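Local coordinates for protein beta-N-acetylglucosaminidase (Thermotoga maritima, PDB 3WO8) that probably hydrolyses beta-linked N-acetylhexosamine residues from the non-reducing ends of sugar chains, as a family 3 glycosidase with a TIM-barrel domain, at residues 33-38 with 60-65; 66-71 with 327-332; 176-181 with 188-193. One frame throughout, in Å; residues are numbered along the deposited sequence.

Overall arrangement
Contacts 1 and 2 sit side by side on the early part of the TIM barrel. Their centres are about 11 Å apart, and they touch. Helix 53-66 of contact 1 is followed, after a short turn, by strand 70-72 of contact 2. Contact 1 joins two neighbouring outer helices, 29-37 and 53-66. Contact 2 ties residues 66-71 to the loop 327-332, between helices 310-326 and 334-342. Contact 3 lies about 37 Å from contact 2, centre to centre. Along the chain, contact 1 closes first, and contact 3 is nested inside the span closed by contact 2. Contacts 1 and 2 thus pack helices and a loop round the early strands, while contact 3 shapes a loop after a later strand, 167-173.

Contact 1 (33-38 with 60-65)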
loop_
_atom_site.group_PDB
_atom_site.type_symbol
_atom_site.label_atom_id
_atom_site.label_comp_id
_atom_site.label_asym_id
_atom_site.label_seq_id
_atom_site.Cartn_x
_atom_site.Cartn_y
_atom_site.Cartn_z
ATOM N N GLU B 33 20.083 -10.576 -16.635
ATOM C CA GLU B 33 20.903 -11.513 -17.414
ATOM C C GLU B 33 20.681 -12.964 -17.002
ATOM O O GLU B 33 20.466 -13.796 -17.850
ATOM C CB GLU B 33 22.378 -11.109 -17.388
ATOM C CG GLU B 33 22.658 -9.895 -18.281
ATOM C CD GLU B 33 24.050 -9.254 -18.092
ATOM O OE1 GLU B 33 24.476 -8.481 -18.971
ATOM O OE2 GLU B 33 24.735 -9.493 -17.071
ATOM N N ILE B 34 20.694 -13.249 -15.703
ATOM C CA ILE B 34 20.356 -14.566 -15.200
ATOM C C ILE B 34 19.024 -14.946 -15.767
ATOM O O ILE B 34 18.833 -16.070 -16.161
ATOM C CB ILE B 34 20.210 -14.591 -13.663
ATOM C CG1 ILE B 34 21.547 -14.366 -12.972
ATOM C CG2 ILE B 34 19.655 -15.926 -13.171
ATOM C CD1 ILE B 34 22.445 -15.589 -12.987
ATOM N N ILE B 35 18.071 -14.019 -15.772
ATOM C CA ILE B 35 16.690 -14.377 -16.102
ATOM C C ILE B 35 16.569 -14.731 -17.571
ATOM O O ILE B 35 15.946 -15.746 -17.913
ATOM C CB ILE B 35 15.664 -13.302 -15.628
ATOM C CG1 ILE B 35 15.452 -13.438 -14.110
ATOM C CG2 ILE B 35 14.312 -13.456 -16.314
ATOM C CD1 ILE B 35 14.905 -12.201 -13.434
ATOM N N ARG B 36 17.176 -13.935 -18.435
ATOM C CA ARG B 36 17.154 -14.255 -19.865
ATOM C C ARG B 36 17.940 -15.541 -20.167
ATOM O O ARG B 36 17.491 -16.360 -20.967
ATOM C CB ARG B 36 17.726 -13.118 -20.693
ATOM C CG ARG B 36 17.023 -11.791 -20.466
ATOM C CD ARG B 36 17.326 -10.748 -21.528
ATOM N NE ARG B 36 18.319 -9.761 -21.066
ATOM C CZ ARG B 36 18.153 -8.440 -21.077
ATOM N NH1 ARG B 36 17.027 -7.890 -21.525
ATOM N NH2 ARG B 36 19.125 -7.655 -20.645
ATOM N N LYS B 37 19.088 -15.727 -19.505
ATOM C CA LYS B 37 19.979 -16.854 -19.813
ATOM C C LYS B 37 19.356 -18.180 -19.443
ATOM O O LYS B 37 19.130 -19.006 -20.291
ATOM C CB LYS B 37 21.335 -16.728 -19.112
ATOM C CG LYS B 37 22.425 -17.571 -19.764
ATOM C CD LYS B 37 23.471 -18.033 -18.758
ATOM C CE LYS B 37 24.844 -18.215 -19.403
ATOM N NZ LYS B 37 25.939 -17.748 -18.500
ATOM N N TYR B 38 19.089 -18.369 -18.164
ATOM C CA TYR B 38 18.338 -19.520 -17.680
ATOM C C TYR B 38 16.974 -18.901 -17.615
ATOM O O TYR B 38 16.860 -17.674 -17.634
ATOM C CB TYR B 38 18.806 -19.933 -16.298
ATOM C CG TYR B 38 20.312 -19.876 -16.111
ATOM C CD1 TYR B 38 20.935 -18.718 -15.673
ATOM C CD2 TYR B 38 21.118 -20.981 -16.385
ATOM C CE1 TYR B 38 22.311 -18.658 -15.501
ATOM C CE2 TYR B 38 22.498 -20.925 -16.216
ATOM C CZ TYR B 38 23.090 -19.763 -15.763
ATOM O OH TYR B 38 24.448 -19.674 -15.551
ATOM N N MET B 60 8.497 -5.782 -12.957
ATOM C CA MET B 60 7.280 -6.457 -13.446
ATOM C C MET B 60 7.145 -6.198 -14.937
ATOM O O MET B 60 6.711 -7.040 -15.690
ATOM C CB MET B 60 6.038 -5.913 -12.717
ATOM C CG MET B 60 5.905 -6.346 -11.268
ATOM S SD MET B 60 5.503 -8.095 -11.235
ATOM C CE MET B 60 5.167 -8.342 -9.506
ATOM N N SER B 61 7.480 -4.994 -15.362
ATOM C CA SER B 61 7.474 -4.682 -16.774
ATOM C C SER B 61 8.422 -5.578 -17.566
ATOM O O SER B 61 8.096 -6.041 -18.637
ATOM C CB SER B 61 7.943 -3.258 -16.984
ATOM O OG SER B 61 7.932 -2.967 -18.353
ATOM N N PHE B 62 9.620 -5.769 -17.037
ATOM C CA PHE B 62 10.585 -6.701 -17.588
ATOM C C PHE B 62 10.032 -8.130 -17.608
ATOM O O PHE B 62 10.109 -8.792 -18.641
ATOM C CB PHE B 62 11.898 -6.639 -16.795
ATOM C CG PHE B 62 12.867 -7.710 -17.155
ATOM C CD1 PHE B 62 13.667 -7.583 -18.284
ATOM C CD2 PHE B 62 12.968 -8.860 -16.380
ATOM C CE1 PHE B 62 14.572 -8.571 -18.636
ATOM C CE2 PHE B 62 13.858 -9.861 -16.729
ATOM C CZ PHE B 62 14.670 -9.706 -17.854
ATOM N N LEU B 63 9.494 -8.620 -16.506
ATOM C CA LEU B 63 9.082 -10.011 -16.492
ATOM C C LEU B 63 7.996 -10.161 -17.506
ATOM O O LEU B 63 7.827 -11.208 -18.159
ATOM C CB LEU B 63 8.557 -10.426 -15.144
ATOM C CG LEU B 63 9.650 -10.438 -14.098
ATOM C CD1 LEU B 63 9.070 -10.497 -12.688
ATOM C CD2 LEU B 63 10.584 -11.617 -14.348
ATOM N N SER B 64 7.257 -9.086 -17.676
ATOM C CA SER B 64 6.073 -9.169 -18.490
ATOM C C SER B 64 6.458 -9.375 -19.951
ATOM O O SER B 64 5.951 -10.274 -20.612
ATOM C CB SER B 64 5.232 -7.909 -18.312
ATOM O OG SER B 64 3.984 -8.072 -18.926
ATOM N N LYS B 65 7.347 -8.516 -20.437
ATOM C CA LYS B 65 7.939 -8.622 -21.779
ATOM C C LYS B 65 8.716 -9.930 -22.042
ATOM O O LYS B 65 8.775 -10.354 -23.179
ATOM C CB LYS B 65 8.885 -7.444 -22.038
ATOM C CG LYS B 65 8.204 -6.082 -22.156
ATOM C CD LYS B 65 9.171 -5.042 -22.741
ATOM C CE LYS B 65 9.253 -3.755 -21.927
ATOM N NZ LYS B 65 8.001 -2.957 -22.059
#
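I35 and R36 meet F62 where two neighbouring outer helices of the TIM barrel lie side by side. Helix 29-37 and helix 53-66 each follow a strand of the barrel, and strand 42-45 comes between them in the chain. This is the repeated beta-alpha-beta pattern of the fold. The short helical segments run nearly parallel, 14° apart, and their axes are 11.7 Å apart. The gap is bridged mainly by the F62 ring.

Apolar packing does most of this. F62 has its ring carbon CG anti to the backbone N (chi1 171°), which sends the ring across to helix 29-37. I35 approaches the ring at its edge with the CG2 branch, and I35 CG2 lies 3.6 Å from F62 CE2. The I35 and F62 side chains overlap in passing, each heading toward the other's helix. The other branch of I35 reaches deeper, where I35 CD1 is 4.5 Å from L63 CD2. Both I35 and L63 also touch I43 of strand 42-45, and this links the helix pair to the barrel wall. I35 further packs on F59, one turn before L63 on the second helix.

The polar part is slight. No hydrogen bond or salt bridge joins the two segments. R36 passes the rim of the ring, with R36 CG 4.1 Å from F62 CZ. Its chain bends at chi3, and the guanidinium plane is 77° from the ring plane. The group therefore does not stack on a face of F62. It also has a weak, long ion pair with E29 in its own helix, and its side chain touches E66 at the end of the second helix. R36 NH1 lies in the plane of the ring at its edge, 3.9 Å from F62 CE1.

Contact 2 (66-71 with 327-332); sequences EGDFLI and AKKNSG
D68 and K329 form a salt bridge between the lead-in to TIM-barrel strand 70-72 and the loop after helix 310-326. The two side chains cross obliquely. D68 holds its carboxylate anti to the backbone N (chi1 -178°), reaching toward the loop. The lysine chain comes in extended and then turns at its last bond (chi4 -59°), which brings the ammonium group to the acid. K329 NZ donates to D68 OD1 at 2.8 Å. It meets that oxygen on the syn side, 26° out of the carboxylate plane. The second oxygen is also near, with D68 OD2 3.3 Å from K329 NZ. The same ammonium group donates to the carbonyl of L324 near the end of helix 310-326, so it is gripped from two parts of the chain. An asparagine here would probably leave K329 without its counter-charge and its ammonium group less firmly placed.

Beside the ion pair, L70 turns its CD2 branch to A327. Both L70 and D68 also pack on L324, so the helix and the loop behind it close over the start of the strand. N120 adds a polar link: its side chain bonds F69 O and I71 N, and more weakly K328 O. Farther along the loop, S331 OG is hydrogen-bonded to R105 of the second subunit, so the loop also takes part in the dimer interface. The apolar touch itself is a single methyl pair, L70 CD2 to A327 CB at 4.1 Å.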
loop_
_atom_site.group_PDB
_atom_site.type_symbol
_atom_site.label_atom_id
_atom_site.label_comp_id
_atom_site.label_asym_id
_atom_site.label_seq_id
_atom_site.Cartn_x
_atom_site.Cartn_y
_atom_site.Cartn_z
ATOM N N GLU B 66 9.291 -10.534 -20.997
ATOM C CA GLU B 66 10.184 -11.709 -21.097
ATOM C C GLU B 66 9.518 -13.062 -21.089
ATOM O O GLU B 66 10.108 -13.992 -21.568
ATOM C CB GLU B 66 11.195 -11.752 -19.930
ATOM C CG GLU B 66 12.502 -11.022 -20.177
ATOM C CD GLU B 66 13.367 -11.659 -21.259
ATOM O OE1 GLU B 66 13.990 -10.895 -22.034
ATOM O OE2 GLU B 66 13.434 -12.907 -21.329
ATOM N N GLY B 67 8.348 -13.201 -20.482
ATOM C CA GLY B 67 7.724 -14.513 -20.398
ATOM C C GLY B 67 6.610 -14.741 -19.384
ATOM O O GLY B 67 5.877 -13.837 -18.978
ATOM N N ASP B 68 6.489 -15.981 -18.972
ATOM C CA ASP B 68 5.352 -16.368 -18.211
ATOM C C ASP B 68 5.925 -16.966 -16.945
ATOM O O ASP B 68 6.579 -17.998 -17.019
ATOM C CB ASP B 68 4.541 -17.363 -19.039
ATOM C CG ASP B 68 3.275 -17.803 -18.349
ATOM O OD1 ASP B 68 2.488 -16.941 -17.904
ATOM O OD2 ASP B 68 3.038 -19.022 -18.270
ATOM N N PHE B 69 5.709 -16.295 -15.801
ATOM C CA PHE B 69 6.283 -16.700 -14.500
ATOM C C PHE B 69 5.297 -16.840 -13.370
ATOM O O PHE B 69 4.159 -16.416 -13.439
ATOM C CB PHE B 69 7.296 -15.693 -13.997
ATOM C CG PHE B 69 8.302 -15.279 -15.009
ATOM C CD1 PHE B 69 7.993 -14.320 -15.951
ATOM C CD2 PHE B 69 9.581 -15.809 -14.999
ATOM C CE1 PHE B 69 8.942 -13.904 -16.891
ATOM C CE2 PHE B 69 10.531 -15.417 -15.954
ATOM C CZ PHE B 69 10.212 -14.453 -16.900
ATOM N N LEU B 70 5.798 -17.445 -12.306
ATOM C CA LEU B 70 5.123 -17.496 -11.061
ATOM C C LEU B 70 5.809 -16.493 -10.189
ATOM O O LEU B 70 6.937 -16.721 -9.796
ATOM C CB LEU B 70 5.285 -18.862 -10.435
ATOM C CG LEU B 70 4.573 -19.964 -11.189
ATOM C CD1 LEU B 70 4.693 -21.251 -10.404
ATOM C CD2 LEU B 70 3.112 -19.612 -11.421
ATOM N N ILE B 71 5.108 -15.389 -9.893
ATOM C CA ILE B 71 5.637 -14.234 -9.168
ATOM C C ILE B 71 5.036 -14.204 -7.790
ATOM O O ILE B 71 3.809 -14.105 -7.629
ATOM C CB ILE B 71 5.359 -12.939 -9.932
ATOM C CG1 ILE B 71 5.773 -13.140 -11.398
ATOM C CG2 ILE B 71 6.198 -11.804 -9.353
ATOM C CD1 ILE B 71 5.743 -11.915 -12.307
ATOM N N ALA B 327 -2.446 -19.741 -13.843
ATOM C CA ALA B 327 -2.142 -18.567 -13.042
ATOM C C ALA B 327 -2.530 -17.340 -13.829
ATOM O O ALA B 327 -2.387 -17.330 -15.055
ATOM C CB ALA B 327 -0.664 -18.524 -12.688
ATOM N N LYS B 328 -3.017 -16.324 -13.118
ATOM C CA LYS B 328 -3.259 -14.972 -13.676
ATOM C C LYS B 328 -2.019 -14.418 -14.385
ATOM O O LYS B 328 -0.902 -14.790 -14.068
ATOM C CB LYS B 328 -3.688 -13.989 -12.566
ATOM C CG LYS B 328 -5.020 -14.303 -11.890
ATOM C CD LYS B 328 -6.102 -14.681 -12.890
ATOM C CE LYS B 328 -7.484 -14.486 -12.298
ATOM N NZ LYS B 328 -8.514 -15.060 -13.200
ATOM N N LYS B 329 -2.220 -13.510 -15.322
ATOM C CA LYS B 329 -1.161 -13.144 -16.260
ATOM C C LYS B 329 -0.896 -11.652 -16.489
ATOM O O LYS B 329 0.079 -11.312 -17.138
ATOM C CB LYS B 329 -1.461 -13.806 -17.615
ATOM C CG LYS B 329 -1.343 -15.335 -17.598
ATOM C CD LYS B 329 -1.006 -15.922 -18.977
ATOM C CE LYS B 329 -1.056 -17.448 -18.989
ATOM N NZ LYS B 329 -0.105 -18.053 -18.008
ATOM N N ASN B 330 -1.760 -10.769 -16.005
ATOM C CA ASN B 330 -1.618 -9.310 -16.240
ATOM C C ASN B 330 -0.237 -8.768 -15.870
ATOM O O ASN B 330 0.441 -9.359 -15.025
ATOM C CB ASN B 330 -2.734 -8.524 -15.520
ATOM C CG ASN B 330 -2.606 -8.538 -13.991
ATOM O OD1 ASN B 330 -2.779 -7.491 -13.348
ATOM N ND2 ASN B 330 -2.335 -9.706 -13.399
ATOM N N SER B 331 0.173 -7.658 -16.507
ATOM C CA SER B 331 1.511 -7.010 -16.247
ATOM C C SER B 331 1.597 -6.348 -14.890
ATOM O O SER B 331 2.687 -5.868 -14.483
ATOM C CB SER B 331 1.947 -5.974 -17.318
ATOM O OG SER B 331 0.961 -5.024 -17.626
ATOM N N GLY B 332 0.448 -6.314 -14.212
ATOM C CA GLY B 332 0.314 -5.585 -12.989
ATOM C C GLY B 332 0.917 -4.198 -13.132
ATOM O O GLY B 332 0.918 -3.543 -14.208
#

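Contact 3 (176-181 with 188-193)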
loop_
_atom_site.group_PDB
_atom_site.type_symbol
_atom_site.label_atom_id
_atom_site.label_comp_id
_atom_site.label_asym_id
_atom_site.label_seq_id
_atom_site.Cartn_x
_atom_site.Cartn_y
_atom_site.Cartn_z
ATOM N N HIS B 176 6.312 -28.001 10.606
ATOM C CA HIS B 176 7.425 -27.561 11.420
ATOM C C HIS B 176 7.055 -27.400 12.884
ATOM O O HIS B 176 7.904 -27.240 13.728
ATOM C CB HIS B 176 7.849 -26.190 10.917
ATOM C CG HIS B 176 9.318 -26.011 10.801
ATOM N ND1 HIS B 176 9.954 -25.972 9.580
ATOM C CD2 HIS B 176 10.276 -25.812 11.735
ATOM C CE1 HIS B 176 11.249 -25.782 9.764
ATOM N NE2 HIS B 176 11.470 -25.687 11.064
ATOM N N GLY B 177 5.790 -27.435 13.215
ATOM C CA GLY B 177 5.379 -27.031 14.561
ATOM C C GLY B 177 6.182 -27.647 15.688
ATOM O O GLY B 177 6.472 -26.996 16.668
ATOM N N LYS B 178 6.538 -28.922 15.571
ATOM C CA LYS B 178 7.129 -29.634 16.714
ATOM C C LYS B 178 8.657 -29.630 16.692
ATOM O O LYS B 178 9.266 -30.291 17.520
ATOM C CB LYS B 178 6.604 -31.083 16.779
ATOM C CG LYS B 178 5.123 -31.235 17.152
ATOM C CD LYS B 178 4.632 -32.683 17.011
ATOM C CE LYS B 178 3.259 -32.868 17.633
ATOM N NZ LYS B 178 2.178 -32.283 16.797
ATOM N N ALA B 179 9.268 -28.878 15.777
ATOM C CA ALA B 179 10.699 -28.950 15.540
ATOM C C ALA B 179 11.466 -28.578 16.776
ATOM O O ALA B 179 11.268 -27.492 17.341
ATOM C CB ALA B 179 11.120 -28.057 14.409
ATOM N N ARG B 180 12.335 -29.521 17.166
ATOM C CA ARG B 180 13.227 -29.434 18.326
ATOM C C ARG B 180 14.628 -29.014 17.862
ATOM O O ARG B 180 15.301 -29.698 17.052
ATOM C CB ARG B 180 13.279 -30.769 19.089
ATOM C CG ARG B 180 12.040 -31.069 19.951
ATOM C CD ARG B 180 12.380 -31.623 21.340
ATOM N NE ARG B 180 13.208 -30.692 22.127
ATOM C CZ ARG B 180 14.542 -30.758 22.270
ATOM N NH1 ARG B 180 15.257 -31.726 21.696
ATOM N NH2 ARG B 180 15.179 -29.846 22.999
ATOM N N GLU B 181 15.042 -27.873 18.404
ATOM C CA GLU B 181 16.092 -27.058 17.815
ATOM C C GLU B 181 17.430 -27.361 18.479
ATOM O O GLU B 181 17.785 -28.527 18.634
ATOM C CB GLU B 181 15.711 -25.566 17.942
ATOM C CG GLU B 181 14.382 -25.168 17.263
ATOM C CD GLU B 181 14.545 -24.576 15.862
ATOM O OE1 GLU B 181 14.007 -25.141 14.881
ATOM O OE2 GLU B 181 15.207 -23.529 15.747
ATOM N N PRO B 188 16.725 -29.539 12.349
ATOM C CA PRO B 188 15.883 -29.906 13.503
ATOM C C PRO B 188 15.268 -31.280 13.322
ATOM O O PRO B 188 15.201 -31.792 12.192
ATOM C CB PRO B 188 14.801 -28.809 13.548
ATOM C CG PRO B 188 15.227 -27.777 12.545
ATOM C CD PRO B 188 16.148 -28.441 11.558
ATOM N N VAL B 189 14.867 -31.867 14.449
ATOM C CA VAL B 189 14.264 -33.199 14.480
ATOM C C VAL B 189 12.886 -33.187 15.148
ATOM O O VAL B 189 12.666 -32.533 16.186
ATOM C CB VAL B 189 15.170 -34.238 15.192
ATOM C CG1 VAL B 189 15.327 -33.931 16.672
ATOM C CG2 VAL B 189 14.618 -35.642 15.027
ATOM N N VAL B 190 11.970 -33.922 14.515
ATOM C CA VAL B 190 10.698 -34.289 15.109
ATOM C C VAL B 190 10.662 -35.811 15.203
ATOM O O VAL B 190 10.788 -36.529 14.196
ATOM C CB VAL B 190 9.513 -33.760 14.273
ATOM C CG1 VAL B 190 8.161 -34.219 14.842
ATOM C CG2 VAL B 190 9.590 -32.241 14.205
ATOM N N ASP B 191 10.470 -36.291 16.427
ATOM C CA ASP B 191 10.536 -37.725 16.722
ATOM C C ASP B 191 9.173 -38.328 17.046
ATOM O O ASP B 191 9.088 -39.436 17.577
ATOM C CB ASP B 191 11.537 -37.995 17.863
ATOM C CG ASP B 191 11.246 -37.187 19.115
ATOM O OD1 ASP B 191 10.178 -36.533 19.205
ATOM O OD2 ASP B 191 12.103 -37.208 20.013
ATOM N N ALA B 192 8.112 -37.603 16.715
ATOM C CA ALA B 192 6.773 -38.043 17.048
ATOM C C ALA B 192 6.383 -39.264 16.229
ATOM O O ALA B 192 6.756 -39.385 15.064
ATOM C CB ALA B 192 5.769 -36.928 16.837
ATOM N N PRO B 193 5.669 -40.197 16.862
ATOM C CA PRO B 193 5.113 -41.301 16.120
ATOM C C PRO B 193 4.337 -40.818 14.895
ATOM O O PRO B 193 3.454 -39.968 15.009
ATOM C CB PRO B 193 4.169 -41.968 17.148
ATOM C CG PRO B 193 4.272 -41.167 18.425
ATOM C CD PRO B 193 5.564 -40.422 18.315
#
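P188, R180 and V190 bury the most surface here. The P188 ring sits against the residues opposite. Its CB lies 3.9 Å from A179 CB and 3.6 Å from R180 O. E181 runs alongside it, pointing the same way, with E181 OE1 3.7 Å from P188 CG. R180 contributes its backbone and the start of its side chain. R180 N donates to V189 O at 3.2 Å, and V189 N returns a weak bond to R180 O. Together they make one antiparallel hydrogen-bonded pair. R180 CB also lies 3.5 Å from V189 O, while the guanidinium leads away. V190 places CG2 anti to its own carbonyl carbon, and this methyl rests 3.7 Å from A179 CA. Its CG1 faces K178 CB. The K178 chain continues past A192 to salt bridges with D201 and E200.

A type I turn from H176 to A179 comes just before the bridge, while strand 189-190 pairs with strand 223-224 beyond it. The result is a single antiparallel bridge that closes off the far part of the loop after barrel strand 167-173, the residues between R180 and V189. In related family 3 N-acetylglucosaminidases this loop carries the catalytic Asp-His dyad.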